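Local atomic coordinates of Rho-class glutathione S-transferase (Laternula elliptica, PDB entry 3QAV), a protein that probably transfers glutathione to electrophilic substrates, as other members of the glutathione S-transferase superfamily do, and is assigned to the rho class. Residues A[163-166]-A[167-170]; A[118-121]-A[122-126]; A[56-59]-A[60-63]. One frame throughout, in Å; residues are numbered along the deposited sequence.

From the N terminus, contact 3 comes first: residues 56-63 fold the chain back on itself just after the edge strand 53-56 of the thioredoxin-like domain, on the way to helix 67-72. Contact 2 follows at the C-terminal end of helix 112-124, and contact 1 lies within the long helix 148-172. The three run in series, without nesting or crossing. Contacts 1 and 2, with centres 13 Å apart, meet through Tyr168 and Glu124, which tie the two helices of the C-terminal domain together, and both touch the second subunit. Contact 3 stands apart, its nearest atoms about 18 Å from contact 2 and about 22 Å from contact 1.

Contact 1: residues A[163-166]-A[167-170]; sequences GHWE and NYLK
Across residues 163-170 of helix 148-172 the backbone runs as regular alpha-helix, each carbonyl from Gly163 to Glu166 accepting the amide four residues on; the straightest of these bonds, Leu169 N to Trp165 O, has an N-H...O angle of 176°. Tyr168 and Trp165, three residues apart, form a T-shaped pair: the phenol turns its edge to the face of the indole six-membered ring, with planes at 88° and centroids 5.2 Å apart. The closest atoms are Trp165 CE3 and Tyr168 CD1, at 3.4 Å. Because Tyr168 CG stands anti to its own carbonyl carbon (chi1 -60°), the ring folds back along the helix, and His164 O lies 3.1 Å above its plane, over the centre. Glu166 and Lys170 approach one another less directly: Glu166 OE2 accepts from a water at 2.9 Å, which in turn is only weakly bonded to Lys170 NZ. The firmer partner of Glu166 OE2 is the backbone N of Asn208. Glu166 packs on Pro207 and Leu169 on Ile209 and Tyr212, all of helix 207-217, whereas Trp165 stacks on Phe188 of helix 183-197 and Tyr168 OH is hydrogen-bonded to Glu124 OE2 on helix 112-124.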
ATOM      1  N   GLY A 163      -1.342 -19.399  -2.188  1.00 32.00           N
ATOM      2  CA  GLY A 163      -2.523 -20.152  -2.578  1.00 30.61           C
ATOM      3  C   GLY A 163      -3.575 -19.250  -3.199  1.00 31.24           C
ATOM      4  O   GLY A 163      -4.207 -19.608  -4.191  1.00 32.45           O
ATOM      5  N   HIS A 164      -3.748 -18.066  -2.622  1.00 30.65           N
ATOM      6  CA  HIS A 164      -4.723 -17.107  -3.124  1.00 27.24           C
ATOM      7  C   HIS A 164      -4.457 -16.773  -4.579  1.00 27.47           C
ATOM      8  O   HIS A 164      -5.349 -16.861  -5.422  1.00 28.49           O
ATOM      9  CB  HIS A 164      -4.677 -15.829  -2.294  1.00 27.59           C
ATOM     10  CG  HIS A 164      -5.190 -15.996  -0.899  1.00 27.43           C
ATOM     11  ND1 HIS A 164      -4.481 -15.583   0.209  1.00 30.26           N
ATOM     12  CD2 HIS A 164      -6.358 -16.496  -0.432  1.00 28.50           C
ATOM     13  CE1 HIS A 164      -5.191 -15.819   1.298  1.00 30.03           C
ATOM     14  NE2 HIS A 164      -6.335 -16.372   0.937  1.00 29.61           N
ATOM     15  N   TRP A 165      -3.215 -16.402  -4.875  1.00 28.93           N
ATOM     16  CA  TRP A 165      -2.836 -16.039  -6.231  1.00 27.83           C
ATOM     17  C   TRP A 165      -2.903 -17.232  -7.178  1.00 29.42           C
ATOM     18  O   TRP A 165      -3.257 -17.083  -8.350  1.00 26.43           O
ATOM     19  CB  TRP A 165      -1.439 -15.406  -6.223  1.00 28.95           C
ATOM     20  CG  TRP A 165      -1.364 -14.251  -5.263  1.00 27.12           C
ATOM     21  CD1 TRP A 165      -0.908 -14.283  -3.981  1.00 28.16           C
ATOM     22  CD2 TRP A 165      -1.864 -12.923  -5.476  1.00 28.23           C
ATOM     23  NE1 TRP A 165      -1.095 -13.062  -3.377  1.00 28.39           N
ATOM     24  CE2 TRP A 165      -1.680 -12.209  -4.274  1.00 28.44           C
ATOM     25  CE3 TRP A 165      -2.453 -12.269  -6.567  1.00 27.96           C
ATOM     26  CZ2 TRP A 165      -2.062 -10.872  -4.131  1.00 28.63           C
ATOM     27  CZ3 TRP A 165      -2.832 -10.938  -6.426  1.00 27.17           C
ATOM     28  CH2 TRP A 165      -2.635 -10.255  -5.215  1.00 30.10           C
ATOM     29  N   GLU A 166      -2.576 -18.416  -6.669  1.00 30.83           N
ATOM     30  CA  GLU A 166      -2.651 -19.635  -7.474  1.00 31.76           C
ATOM     31  C   GLU A 166      -4.102 -19.749  -7.948  1.00 32.28           C
ATOM     32  O   GLU A 166      -4.372 -19.964  -9.134  1.00 31.15           O
ATOM     33  CB  GLU A 166      -2.285 -20.853  -6.617  1.00 32.50           C
ATOM     34  CG  GLU A 166      -2.355 -22.211  -7.322  1.00 35.43           C
ATOM     35  CD  GLU A 166      -1.288 -22.390  -8.392  1.00 37.50           C
ATOM     36  OE1 GLU A 166      -0.205 -21.783  -8.265  1.00 38.41           O
ATOM     37  OE2 GLU A 166      -1.524 -23.158  -9.348  1.00 37.12           O
ATOM     38  N   ASN A 167      -5.029 -19.587  -7.009  1.00 33.47           N
ATOM     39  CA  ASN A 167      -6.456 -19.652  -7.303  1.00 34.95           C
ATOM     40  C   ASN A 167      -6.879 -18.596  -8.312  1.00 32.84           C
ATOM     41  O   ASN A 167      -7.570 -18.900  -9.283  1.00 32.00           O
ATOM     42  CB  ASN A 167      -7.277 -19.460  -6.027  1.00 39.63           C
ATOM     43  CG  ASN A 167      -7.327 -20.707  -5.173  1.00 44.33           C
ATOM     44  OD1 ASN A 167      -7.839 -20.684  -4.051  1.00 47.49           O
ATOM     45  ND2 ASN A 167      -6.801 -21.809  -5.698  1.00 46.50           N
ATOM     46  N   TYR A 168      -6.473 -17.354  -8.069  1.00 30.69           N
ATOM     47  CA  TYR A 168      -6.824 -16.251  -8.966  1.00 31.03           C
ATOM     48  C   TYR A 168      -6.410 -16.591 -10.399  1.00 30.41           C
ATOM     49  O   TYR A 168      -7.217 -16.507 -11.327  1.00 29.58           O
ATOM     50  CB  TYR A 168      -6.120 -14.958  -8.524  1.00 29.96           C
ATOM     51  CG  TYR A 168      -6.455 -14.482  -7.125  1.00 29.88           C
ATOM     52  CD1 TYR A 168      -5.536 -13.737  -6.390  1.00 29.68           C
ATOM     53  CD2 TYR A 168      -7.695 -14.757  -6.541  1.00 30.01           C
ATOM     54  CE1 TYR A 168      -5.835 -13.280  -5.114  1.00 28.76           C
ATOM     55  CE2 TYR A 168      -8.006 -14.301  -5.261  1.00 29.23           C
ATOM     56  CZ  TYR A 168      -7.074 -13.565  -4.556  1.00 31.00           C
ATOM     57  OH  TYR A 168      -7.371 -13.110  -3.294  1.00 30.09           O
ATOM     58  N   LEU A 169      -5.148 -16.978 -10.571  1.00 30.39           N
ATOM     59  CA  LEU A 169      -4.640 -17.326 -11.892  1.00 31.34           C
ATOM     60  C   LEU A 169      -5.382 -18.535 -12.459  1.00 35.08           C
ATOM     61  O   LEU A 169      -5.636 -18.622 -13.669  1.00 34.55           O
ATOM     62  CB  LEU A 169      -3.132 -17.584 -11.822  1.00 29.99           C
ATOM     63  CG  LEU A 169      -2.346 -16.272 -11.665  1.00 28.39           C
ATOM     64  CD1 LEU A 169      -0.925 -16.545 -11.211  1.00 27.84           C
ATOM     65  CD2 LEU A 169      -2.362 -15.507 -12.993  1.00 28.15           C
ATOM     66  N   LYS A 170      -5.745 -19.462 -11.581  1.00 37.75           N
ATOM     67  CA  LYS A 170      -6.477 -20.639 -12.020  1.00 40.58           C
ATOM     68  C   LYS A 170      -7.802 -20.151 -12.597  1.00 40.97           C
ATOM     69  O   LYS A 170      -8.178 -20.530 -13.706  1.00 42.50           O
ATOM     70  CB  LYS A 170      -6.723 -21.592 -10.842  1.00 42.23           C
ATOM     71  CG  LYS A 170      -7.289 -22.953 -11.251  1.00 44.74           C
ATOM     72  CD  LYS A 170      -7.362 -23.916 -10.070  1.00 46.25           C
ATOM     73  CE  LYS A 170      -5.976 -24.261  -9.543  1.00 49.55           C
ATOM     74  NZ  LYS A 170      -6.010 -25.198  -8.380  1.00 51.87           N
TER
HETATM   75  O   HOH W   1      -2.647 -25.455  -8.029  1.00 43.44           O

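Contact 2: residues A[118-121]-A[122-126]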
ATOM      1  N   VAL A 118      -9.395  -5.056 -10.974  1.00 21.64           N
ATOM      2  CA  VAL A 118      -7.988  -4.770 -11.262  1.00 23.67           C
ATOM      3  C   VAL A 118      -7.393  -4.053 -10.041  1.00 24.03           C
ATOM      4  O   VAL A 118      -6.330  -4.429  -9.550  1.00 24.59           O
ATOM      5  CB  VAL A 118      -7.824  -3.889 -12.534  1.00 25.12           C
ATOM      6  CG1 VAL A 118      -6.372  -3.457 -12.696  1.00 23.99           C
ATOM      7  CG2 VAL A 118      -8.266  -4.682 -13.781  1.00 24.42           C
ATOM      8  N   TYR A 119      -8.092  -3.029  -9.550  1.00 23.80           N
ATOM      9  CA  TYR A 119      -7.661  -2.292  -8.360  1.00 23.37           C
ATOM     10  C   TYR A 119      -7.538  -3.281  -7.191  1.00 23.28           C
ATOM     11  O   TYR A 119      -6.567  -3.251  -6.446  1.00 23.19           O
ATOM     12  CB  TYR A 119      -8.685  -1.206  -7.998  1.00 21.32           C
ATOM     13  CG  TYR A 119      -8.635   0.061  -8.845  1.00 22.72           C
ATOM     14  CD1 TYR A 119      -9.801   0.597  -9.398  1.00 22.80           C
ATOM     15  CD2 TYR A 119      -7.437   0.757  -9.037  1.00 22.57           C
ATOM     16  CE1 TYR A 119      -9.781   1.797 -10.120  1.00 22.80           C
ATOM     17  CE2 TYR A 119      -7.403   1.968  -9.756  1.00 25.38           C
ATOM     18  CZ  TYR A 119      -8.577   2.478 -10.291  1.00 26.52           C
ATOM     19  OH  TYR A 119      -8.551   3.666 -10.989  1.00 28.77           O
ATOM     20  N   GLN A 120      -8.519  -4.161  -7.032  1.00 22.20           N
ATOM     21  CA  GLN A 120      -8.456  -5.139  -5.945  1.00 24.01           C
ATOM     22  C   GLN A 120      -7.148  -5.936  -5.995  1.00 22.32           C
ATOM     23  O   GLN A 120      -6.421  -6.012  -4.998  1.00 23.49           O
ATOM     24  CB  GLN A 120      -9.649  -6.106  -6.009  1.00 24.68           C
ATOM     25  CG  GLN A 120      -9.490  -7.363  -5.142  1.00 29.00           C
ATOM     26  CD  GLN A 120      -9.529  -7.092  -3.636  1.00 31.71           C
ATOM     27  OE1 GLN A 120      -9.014  -7.884  -2.833  1.00 34.15           O
ATOM     28  NE2 GLN A 120     -10.154  -5.988  -3.248  1.00 32.26           N
ATOM     29  N   ARG A 121      -6.845  -6.523  -7.148  1.00 22.18           N
ATOM     30  CA  ARG A 121      -5.620  -7.314  -7.286  1.00 24.80           C
ATOM     31  C   ARG A 121      -4.352  -6.478  -7.052  1.00 25.31           C
ATOM     32  O   ARG A 121      -3.447  -6.914  -6.352  1.00 24.93           O
ATOM     33  CB  ARG A 121      -5.581  -7.981  -8.663  1.00 24.86           C
ATOM     34  CG  ARG A 121      -6.691  -9.022  -8.880  1.00 28.31           C
ATOM     35  CD  ARG A 121      -6.420 -10.324  -8.120  1.00 30.16           C
ATOM     36  NE  ARG A 121      -7.007 -10.372  -6.784  1.00 29.94           N
ATOM     37  CZ  ARG A 121      -8.191 -10.905  -6.490  1.00 28.83           C
ATOM     38  NH1 ARG A 121      -8.629 -10.898  -5.232  1.00 24.60           N
ATOM     39  NH2 ARG A 121      -8.938 -11.451  -7.444  1.00 29.31           N
ATOM     40  N   MET A 122      -4.299  -5.280  -7.630  1.00 23.59           N
ATOM     41  CA  MET A 122      -3.151  -4.389  -7.458  1.00 24.77           C
ATOM     42  C   MET A 122      -2.740  -4.211  -5.994  1.00 24.27           C
ATOM     43  O   MET A 122      -1.620  -4.541  -5.598  1.00 23.24           O
ATOM     44  CB  MET A 122      -3.463  -2.995  -8.014  1.00 23.19           C
ATOM     45  CG  MET A 122      -3.457  -2.866  -9.513  1.00 23.86           C
ATOM     46  SD  MET A 122      -4.228  -1.303  -9.995  1.00 27.75           S
ATOM     47  CE  MET A 122      -3.188  -0.124  -9.142  1.00 20.68           C
ATOM     48  N   PHE A 123      -3.661  -3.671  -5.203  1.00 24.74           N
ATOM     49  CA  PHE A 123      -3.411  -3.392  -3.793  1.00 25.82           C
ATOM     50  C   PHE A 123      -3.301  -4.618  -2.896  1.00 26.41           C
ATOM     51  O   PHE A 123      -2.662  -4.566  -1.851  1.00 29.22           O
ATOM     52  CB  PHE A 123      -4.479  -2.405  -3.299  1.00 24.47           C
ATOM     53  CG  PHE A 123      -4.502  -1.116  -4.103  1.00 27.17           C
ATOM     54  CD1 PHE A 123      -5.601  -0.774  -4.882  1.00 24.77           C
ATOM     55  CD2 PHE A 123      -3.380  -0.289  -4.136  1.00 25.55           C
ATOM     56  CE1 PHE A 123      -5.583   0.369  -5.689  1.00 26.45           C
ATOM     57  CE2 PHE A 123      -3.350   0.850  -4.937  1.00 27.45           C
ATOM     58  CZ  PHE A 123      -4.454   1.182  -5.718  1.00 25.71           C
ATOM     59  N   GLU A 124      -3.899  -5.728  -3.309  1.00 27.37           N
ATOM     60  CA  GLU A 124      -3.804  -6.949  -2.519  1.00 29.50           C
ATOM     61  C   GLU A 124      -2.380  -7.520  -2.600  1.00 30.68           C
ATOM     62  O   GLU A 124      -1.950  -8.269  -1.714  1.00 31.26           O
ATOM     63  CB  GLU A 124      -4.815  -7.984  -3.020  1.00 26.68           C
ATOM     64  CG  GLU A 124      -4.879  -9.259  -2.184  1.00 26.74           C
ATOM     65  CD  GLU A 124      -5.917 -10.235  -2.707  1.00 27.99           C
ATOM     66  OE1 GLU A 124      -6.735  -9.828  -3.556  1.00 23.84           O
ATOM     67  OE2 GLU A 124      -5.925 -11.402  -2.259  1.00 31.04           O
ATOM     68  N   THR A 125      -1.641  -7.158  -3.652  1.00 30.21           N
ATOM     69  CA  THR A 125      -0.276  -7.664  -3.817  1.00 31.07           C
ATOM     70  C   THR A 125       0.640  -7.315  -2.648  1.00 30.90           C
ATOM     71  O   THR A 125       1.695  -7.935  -2.481  1.00 27.34           O
ATOM     72  CB  THR A 125       0.404  -7.132  -5.107  1.00 30.66           C
ATOM     73  OG1 THR A 125       0.617  -5.720  -4.998  1.00 30.84           O
ATOM     74  CG2 THR A 125      -0.443  -7.429  -6.317  1.00 31.25           C
ATOM     75  N   SER A 126       0.246  -6.328  -1.844  1.00 30.22           N
ATOM     76  CA  SER A 126       1.065  -5.923  -0.706  1.00 31.17           C
ATOM     77  C   SER A 126       1.187  -7.055   0.314  1.00 31.26           C
ATOM     78  O   SER A 126       2.170  -7.125   1.045  1.00 32.09           O
ATOM     79  CB  SER A 126       0.481  -4.683  -0.024  1.00 32.55           C
ATOM     80  OG  SER A 126      -0.565  -5.034   0.863  1.00 35.93           O
TER
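Arg121 and Glu124 form an i to i+3 salt bridge at the C-terminal end of helix 112-124, in the all-helical domain of the glutathione transferase fold. The guanidinium comes side-on and gives both NE and NH1 to one oxygen. Arg121 NH1 lies 2.7 Å from Glu124 OE1, on its syn lone pair and at a straight 164°, whereas Arg121 NE, at 3.3 Å, meets the same oxygen from above the carboxylate plane. Bends at chi2 and chi3 (92°) bring the arginine head back beside the glutamate. Glu124 OE2 is hydrogen-bonded to Tyr168 OH and forms a salt bridge with Arg75 of the second subunit; two arginines round this buried carboxylate would probably favour its ionised form.

The apolar face is packed closely too. Met122 SD sits 3.9 Å from Tyr119 CD2, an oblique Met-aromatic contact with the sulfur 62° off the ring normal, and Phe123 CE1 is 3.8 Å from that same Tyr119 atom. Tyr119 OH is hydrogen-bonded to Glu100 OE2 of the second subunit, so this side adjoins the dimer interface. The loose part is the last turn, where the helical bonds slacken: Thr125 N binds Arg121 O only weakly, and Ser126, exposed, makes no contact with residues 118-121. The Thr125 hydroxyl adds a short bond here: OG1 donates to Met122 O at 2.6 Å.

Contact 3: residues A[56-59]-A[60-63]; sequences IISF and SKKE
Glu63 lays its side chain back over Ile57 and the backbone N of Ser58, Glu63 CB against Ile57 CB at 3.8 Å, and so closes a loop built on a type I beta turn from Phe59 to Lys62. This loop leaves strand 53-56 at the edge of the thioredoxin-like sheet. Beyond CG the glutamate is extended, which carries Glu63 OE1 to 2.7 Å from Ser58 N; the N-H...O angle of 129° nevertheless makes this bond weak.

The backbone supplies firmer links. Lys62 N donates to Phe59 O at 2.7 Å, the bond that defines the turn, although the donor stands 60° out of the carbonyl plane. Glu63 N to Ser58 O is straighter, with an N-H...O angle of 176°, and it brackets the turn from outside. Lys61 N adds a weak bond to the same carbonyl oxygen. Residues 58 and 63 are thus joined in both directions, backbone amide to carbonyl one way and backbone amide to carboxylate the other.

Both lysines are exposed, yet Lys61 CG lies 3.1 Å from Ser58 OG. The CB bond of Phe59 leads away from residues 60-63; one face of its ring receives Ile57 CD1, 4.0 Å above the centre, and the ring also touches Ser35 and Val78, both glutathione-binding residues. The turn therefore borders the glutathione site. Inside the bend, Ser58 OG is the meeting point of two weak bonds, from Ser60 OG at 3.3 Å and from Lys61 N at 3.1 Å.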
ATOM      1  N   ILE A  56      20.133   5.205 -13.736  1.00 32.52           N
ATOM      2  CA  ILE A  56      20.238   3.973 -12.970  1.00 33.04           C
ATOM      3  C   ILE A  56      21.204   4.222 -11.817  1.00 33.64           C
ATOM      4  O   ILE A  56      22.406   4.366 -12.035  1.00 34.38           O
ATOM      5  CB  ILE A  56      20.781   2.819 -13.841  1.00 32.28           C
ATOM      6  CG1 ILE A  56      19.847   2.589 -15.039  1.00 33.52           C
ATOM      7  CG2 ILE A  56      20.898   1.556 -13.007  1.00 30.81           C
ATOM      8  CD1 ILE A  56      20.213   1.391 -15.909  1.00 33.35           C
ATOM      9  N   ILE A  57      20.681   4.280 -10.595  1.00 33.13           N
ATOM     10  CA  ILE A  57      21.529   4.538  -9.430  1.00 33.30           C
ATOM     11  C   ILE A  57      22.117   3.268  -8.845  1.00 32.70           C
ATOM     12  O   ILE A  57      21.724   2.169  -9.216  1.00 32.97           O
ATOM     13  CB  ILE A  57      20.752   5.320  -8.325  1.00 33.38           C
ATOM     14  CG1 ILE A  57      19.583   4.493  -7.769  1.00 34.17           C
ATOM     15  CG2 ILE A  57      20.208   6.613  -8.914  1.00 32.68           C
ATOM     16  CD1 ILE A  57      19.967   3.450  -6.722  1.00 30.94           C
ATOM     17  N   SER A  58      23.073   3.427  -7.938  1.00 34.84           N
ATOM     18  CA  SER A  58      23.713   2.282  -7.299  1.00 36.43           C
ATOM     19  C   SER A  58      23.337   2.178  -5.835  1.00 37.65           C
ATOM     20  O   SER A  58      23.724   3.023  -5.028  1.00 39.04           O
ATOM     21  CB  SER A  58      25.234   2.378  -7.404  1.00 36.26           C
ATOM     22  OG  SER A  58      25.850   1.389  -6.590  1.00 36.12           O
ATOM     23  N   PHE A  59      22.588   1.138  -5.490  1.00 37.41           N
ATOM     24  CA  PHE A  59      22.194   0.945  -4.105  1.00 38.75           C
ATOM     25  C   PHE A  59      23.430   0.719  -3.244  1.00 39.49           C
ATOM     26  O   PHE A  59      23.608   1.385  -2.231  1.00 40.91           O
ATOM     27  CB  PHE A  59      21.245  -0.252  -3.971  1.00 35.96           C
ATOM     28  CG  PHE A  59      19.819   0.059  -4.323  1.00 35.09           C
ATOM     29  CD1 PHE A  59      19.099   1.001  -3.593  1.00 35.89           C
ATOM     30  CD2 PHE A  59      19.177  -0.615  -5.359  1.00 36.04           C
ATOM     31  CE1 PHE A  59      17.762   1.266  -3.888  1.00 33.89           C
ATOM     32  CE2 PHE A  59      17.836  -0.359  -5.662  1.00 34.48           C
ATOM     33  CZ  PHE A  59      17.130   0.583  -4.923  1.00 34.61           C
ATOM     34  N   SER A  60      24.295  -0.205  -3.657  1.00 40.61           N
ATOM     35  CA  SER A  60      25.496  -0.507  -2.878  1.00 41.50           C
ATOM     36  C   SER A  60      26.387   0.713  -2.658  1.00 41.37           C
ATOM     37  O   SER A  60      27.164   0.753  -1.711  1.00 42.10           O
ATOM     38  CB  SER A  60      26.300  -1.640  -3.535  1.00 40.75           C
ATOM     39  OG  SER A  60      26.730  -1.296  -4.838  1.00 41.36           O
ATOM     40  N   LYS A  61      26.267   1.707  -3.527  1.00 41.16           N
ATOM     41  CA  LYS A  61      27.056   2.921  -3.400  1.00 40.93           C
ATOM     42  C   LYS A  61      26.211   4.071  -2.830  1.00 40.69           C
ATOM     43  O   LYS A  61      26.636   5.229  -2.807  1.00 38.68           O
ATOM     44  CB  LYS A  61      27.644   3.289  -4.765  1.00 43.98           C
ATOM     45  CG  LYS A  61      28.591   2.228  -5.308  1.00 46.14           C
ATOM     46  CD  LYS A  61      28.963   2.471  -6.766  1.00 51.83           C
ATOM     47  CE  LYS A  61      29.655   3.808  -6.947  1.00 54.02           C
ATOM     48  NZ  LYS A  61      30.873   3.896  -6.096  1.00 55.75           N
ATOM     49  N   LYS A  62      25.007   3.733  -2.377  1.00 40.06           N
ATOM     50  CA  LYS A  62      24.092   4.695  -1.772  1.00 40.18           C
ATOM     51  C   LYS A  62      23.782   5.938  -2.599  1.00 39.21           C
ATOM     52  O   LYS A  62      23.689   7.035  -2.050  1.00 38.31           O
ATOM     53  CB  LYS A  62      24.641   5.139  -0.414  1.00 42.88           C
ATOM     54  CG  LYS A  62      24.804   4.019   0.593  1.00 47.15           C
ATOM     55  CD  LYS A  62      25.362   4.550   1.902  1.00 51.40           C
ATOM     56  CE  LYS A  62      24.446   5.606   2.510  1.00 54.33           C
ATOM     57  NZ  LYS A  62      23.106   5.056   2.868  1.00 55.82           N
ATOM     58  N   GLU A  63      23.607   5.779  -3.908  1.00 38.25           N
ATOM     59  CA  GLU A  63      23.313   6.931  -4.754  1.00 38.00           C
ATOM     60  C   GLU A  63      21.851   7.362  -4.644  1.00 38.50           C
ATOM     61  O   GLU A  63      21.470   8.422  -5.137  1.00 38.61           O
ATOM     62  CB  GLU A  63      23.677   6.628  -6.210  1.00 39.76           C
ATOM     63  CG  GLU A  63      25.141   6.218  -6.393  1.00 39.17           C
ATOM     64  CD  GLU A  63      25.501   5.938  -7.838  1.00 38.55           C
ATOM     65  OE1 GLU A  63      24.604   5.560  -8.615  1.00 37.30           O
ATOM     66  OE2 GLU A  63      26.688   6.078  -8.193  1.00 39.57           O
TER